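Local coordinates for sensor protein (Geobacter sulfurreducens PCA, PDB 2R78) that probably acts as a sensor histidine kinase, transferring a phosphoryl group from ATP to a protein histidine, and is represented here by its PAS domain, at residues Gly31-Val36 / Phe51-Trp56. Numbering follows the deposited sequence.
Sequences GHYLDV and FLALDW. With ACT (acetate ion), chain G.
Phe51 CE2 sits over the centre of one face of the Tyr33 ring, 3.5 Å above its plane. Phe51 meets the Tyr33 ring edge-on, a T-shaped stack with planes at 83°. Val36 CB lies over one face of Phe51, toward its rim, and Leu54 CD1 lies over the opposite face. Tyr33 has the backbone of Leu54 at its edge, with CD2 3.3 Å from Leu54 O. Its hydroxyl reaches the edge of the Trp56 indole, OH to CE3 3.5 Å. The same hydroxyl donates a 2.7 Å hydrogen bond from OH to O of an acetate. The acetate, probably from the crystallisation liquor, is also hydrogen-bonded to Ser60 OG and Gly57 N. Replacing Tyr33 with an alanine would probably leave the Phe51 edge without its aromatic face and the acetate without one of its donors. In this PAS fold, within this chain, strand 33-36 is an edge strand of the antiparallel sheet. The loop after helix 48-51 turns at Phe51 to Leu54 (type I) and meets the backbone just before the strand in a single bridge, His32 with Asp55. Trp56 N donates to Gly31 O at 2.8 Å, and Tyr33 N makes a weak bond to Leu54 O. Leu52 CD2 packs on the backbone between Leu34 and Asp35, 3.3 Å from Leu34 C. There Leu34 and Asp35 both face Ile26 in a classic beta bulge. His32 and Asp55 point the same way, side by side. With each CG anti to its own carbonyl carbon (chi1 -54° and -65°), His32 ND1 donates to Asp55 OD1 at 2.9 Å. Asp55 OD1 lies in the plane of the His32 ring, while ND1 meets it from above the carboxylate plane.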
ATOM      1  N   GLY B  31      17.242  -1.276 -12.592  1.00 21.57           N
ATOM      2  CA  GLY B  31      15.986  -1.766 -13.154  1.00 21.02           C
ATOM      3  C   GLY B  31      15.697  -3.240 -13.028  1.00 20.12           C
ATOM      4  O   GLY B  31      14.735  -3.742 -13.610  1.00 19.39           O
ATOM      5  N   HIS B  32      16.511  -3.950 -12.245  1.00 20.18           N
ATOM      6  CA  HIS B  32      16.272  -5.356 -11.984  1.00 20.09           C
ATOM      7  C   HIS B  32      15.210  -5.480 -10.895  1.00 19.25           C
ATOM      8  O   HIS B  32      15.354  -4.886  -9.809  1.00 19.99           O
ATOM      9  CB  HIS B  32      17.539  -6.043 -11.501  1.00 20.98           C
ATOM     10  CG  HIS B  32      18.721  -5.857 -12.400  1.00 22.41           C
ATOM     11  ND1 HIS B  32      18.719  -6.240 -13.720  1.00 25.10           N
ATOM     12  CD2 HIS B  32      19.953  -5.344 -12.156  1.00 24.26           C
ATOM     13  CE1 HIS B  32      19.900  -5.974 -14.258  1.00 25.15           C
ATOM     14  NE2 HIS B  32      20.667  -5.428 -13.331  1.00 25.55           N
ATOM     15  N   TYR B  33      14.146  -6.216 -11.188  1.00 18.47           N
ATOM     16  CA  TYR B  33      13.113  -6.468 -10.184  1.00 19.03           C
ATOM     17  C   TYR B  33      13.688  -7.352  -9.065  1.00 19.88           C
ATOM     18  O   TYR B  33      14.296  -8.387  -9.335  1.00 20.68           O
ATOM     19  CB  TYR B  33      11.861  -7.064 -10.802  1.00 18.35           C
ATOM     20  CG  TYR B  33      10.991  -6.062 -11.552  1.00 18.28           C
ATOM     21  CD1 TYR B  33      10.156  -5.187 -10.876  1.00 19.75           C
ATOM     22  CD2 TYR B  33      10.973  -6.007 -12.927  1.00 18.71           C
ATOM     23  CE1 TYR B  33       9.321  -4.299 -11.565  1.00 20.45           C
ATOM     24  CE2 TYR B  33      10.147  -5.082 -13.625  1.00 17.97           C
ATOM     25  CZ  TYR B  33       9.315  -4.264 -12.946  1.00 18.35           C
ATOM     26  OH  TYR B  33       8.472  -3.346 -13.574  1.00 18.30           O
ATOM     27  N   LEU B  34      13.498  -6.894  -7.821  1.00 19.86           N
ATOM     28  CA  LEU B  34      14.023  -7.550  -6.595  1.00 20.22           C
ATOM     29  C   LEU B  34      12.922  -8.229  -5.752  1.00 20.32           C
ATOM     30  O   LEU B  34      13.158  -9.286  -5.103  1.00 20.01           O
ATOM     31  CB  LEU B  34      14.735  -6.530  -5.711  1.00 21.34           C
ATOM     32  CG  LEU B  34      15.978  -5.775  -6.226  1.00 23.07           C
ATOM     33  CD1 LEU B  34      16.521  -4.883  -5.180  1.00 24.39           C
ATOM     34  CD2 LEU B  34      17.053  -6.740  -6.691  1.00 26.24           C
ATOM     35  N   ASP B  35      11.733  -7.639  -5.745  1.00 19.31           N
ATOM     36  CA  ASP B  35      10.587  -8.276  -5.093  1.00 19.26           C
ATOM     37  C   ASP B  35       9.300  -7.762  -5.710  1.00 18.19           C
ATOM     38  O   ASP B  35       9.290  -6.683  -6.344  1.00 18.02           O
ATOM     39  CB  ASP B  35      10.616  -8.016  -3.583  1.00 19.22           C
ATOM     40  CG  ASP B  35       9.917  -9.089  -2.761  1.00 20.16           C
ATOM     41  OD1 ASP B  35       9.254 -10.006  -3.344  1.00 18.25           O
ATOM     42  OD2 ASP B  35      10.027  -8.995  -1.497  1.00 19.64           O
ATOM     43  N   VAL B  36       8.237  -8.549  -5.555  1.00 18.56           N
ATOM     44  CA  VAL B  36       6.907  -8.253  -6.100  1.00 18.70           C
ATOM     45  C   VAL B  36       5.862  -8.867  -5.195  1.00 18.45           C
ATOM     46  O   VAL B  36       6.037  -9.981  -4.688  1.00 18.26           O
ATOM     47  CB  VAL B  36       6.665  -8.791  -7.545  1.00 20.01           C
ATOM     48  CG1 VAL B  36       7.499  -8.000  -8.518  1.00 20.80           C
ATOM     49  CG2 VAL B  36       6.911 -10.306  -7.620  1.00 20.73           C
ATOM     50  N   PHE B  51       8.515 -13.247 -12.330  1.00 30.62           N
ATOM     51  CA  PHE B  51       8.579 -11.801 -12.325  1.00 29.17           C
ATOM     52  C   PHE B  51      10.001 -11.317 -12.036  1.00 28.33           C
ATOM     53  O   PHE B  51      10.473 -10.364 -12.652  1.00 27.45           O
ATOM     54  CB  PHE B  51       7.579 -11.227 -11.321  1.00 29.66           C
ATOM     55  CG  PHE B  51       7.129  -9.866 -11.663  1.00 29.70           C
ATOM     56  CD1 PHE B  51       5.849  -9.634 -12.126  1.00 31.18           C
ATOM     57  CD2 PHE B  51       7.982  -8.802 -11.515  1.00 32.08           C
ATOM     58  CE1 PHE B  51       5.438  -8.355 -12.456  1.00 31.62           C
ATOM     59  CE2 PHE B  51       7.559  -7.513 -11.832  1.00 32.70           C
ATOM     60  CZ  PHE B  51       6.298  -7.303 -12.295  1.00 31.17           C
ATOM     61  N   LEU B  52      10.714 -12.005 -11.138  1.00 27.22           N
ATOM     62  CA  LEU B  52      12.055 -11.592 -10.765  1.00 27.80           C
ATOM     63  C   LEU B  52      13.146 -11.888 -11.814  1.00 27.64           C
ATOM     64  O   LEU B  52      14.314 -11.558 -11.609  1.00 29.21           O
ATOM     65  CB  LEU B  52      12.419 -12.199  -9.391  1.00 27.89           C
ATOM     66  CG  LEU B  52      11.542 -11.666  -8.240  1.00 28.30           C
ATOM     67  CD1 LEU B  52      11.933 -12.314  -6.913  1.00 29.20           C
ATOM     68  CD2 LEU B  52      11.580 -10.146  -8.105  1.00 28.26           C
ATOM     69  N   ALA B  53      12.756 -12.466 -12.940  1.00 27.05           N
ATOM     70  CA  ALA B  53      13.664 -12.575 -14.081  1.00 26.93           C
ATOM     71  C   ALA B  53      13.504 -11.381 -15.020  1.00 26.71           C
ATOM     72  O   ALA B  53      14.266 -11.237 -15.988  1.00 27.50           O
ATOM     73  CB  ALA B  53      13.417 -13.872 -14.829  1.00 27.20           C
ATOM     74  N   LEU B  54      12.526 -10.524 -14.732  1.00 25.43           N
ATOM     75  CA  LEU B  54      12.241  -9.362 -15.582  1.00 24.83           C
ATOM     76  C   LEU B  54      13.056  -8.140 -15.179  1.00 23.16           C
ATOM     77  O   LEU B  54      13.452  -7.934 -14.005  1.00 21.86           O
ATOM     78  CB  LEU B  54      10.751  -9.003 -15.545  1.00 25.39           C
ATOM     79  CG  LEU B  54       9.683  -9.933 -16.144  1.00 26.18           C
ATOM     80  CD1 LEU B  54       8.285  -9.539 -15.721  1.00 29.18           C
ATOM     81  CD2 LEU B  54       9.771  -9.935 -17.670  1.00 28.92           C
ATOM     82  N   ASP B  55      13.283  -7.314 -16.183  1.00 21.09           N
ATOM     83  CA  ASP B  55      13.828  -6.008 -16.004  1.00 20.80           C
ATOM     84  C   ASP B  55      12.802  -4.959 -16.427  1.00 18.61           C
ATOM     85  O   ASP B  55      11.920  -5.211 -17.278  1.00 17.03           O
ATOM     86  CB  ASP B  55      15.066  -5.845 -16.837  1.00 21.37           C
ATOM     87  CG  ASP B  55      16.186  -6.771 -16.387  1.00 24.65           C
ATOM     88  OD1 ASP B  55      16.330  -6.988 -15.157  1.00 28.37           O
ATOM     89  OD2 ASP B  55      16.875  -7.285 -17.281  1.00 26.38           O
ATOM     90  N   TRP B  56      12.963  -3.799 -15.802  1.00 17.14           N
ATOM     91  CA  TRP B  56      12.154  -2.627 -16.016  1.00 16.60           C
ATOM     92  C   TRP B  56      12.055  -2.354 -17.492  1.00 16.11           C
ATOM     93  O   TRP B  56      13.077  -2.285 -18.170  1.00 17.01           O
ATOM     94  CB  TRP B  56      12.806  -1.442 -15.335  1.00 17.82           C
ATOM     95  CG  TRP B  56      12.194  -0.107 -15.490  1.00 16.76           C
ATOM     96  CD1 TRP B  56      12.766   0.968 -16.068  1.00 17.50           C
ATOM     97  CD2 TRP B  56      10.985   0.366 -14.869  1.00 16.10           C
ATOM     98  NE1 TRP B  56      11.976   2.064 -15.909  1.00 18.80           N
ATOM     99  CE2 TRP B  56      10.868   1.730 -15.175  1.00 16.79           C
ATOM    100  CE3 TRP B  56       9.993  -0.237 -14.090  1.00 17.40           C
ATOM    101  CZ2 TRP B  56       9.789   2.513 -14.727  1.00 17.86           C
ATOM    102  CZ3 TRP B  56       8.904   0.518 -13.699  1.00 17.96           C
ATOM    103  CH2 TRP B  56       8.824   1.888 -13.989  1.00 17.29           C
TER
HETATM  104  C   ACT G   3       7.653  -2.137 -16.851  1.00 16.82           C
HETATM  105  O   ACT G   3       8.445  -2.902 -16.241  1.00 17.60           O
HETATM  106  OXT ACT G   3       7.761  -2.117 -18.114  1.00 15.25           O
HETATM  107  CH3 ACT G   3       6.642  -1.285 -16.098  1.00 19.63           C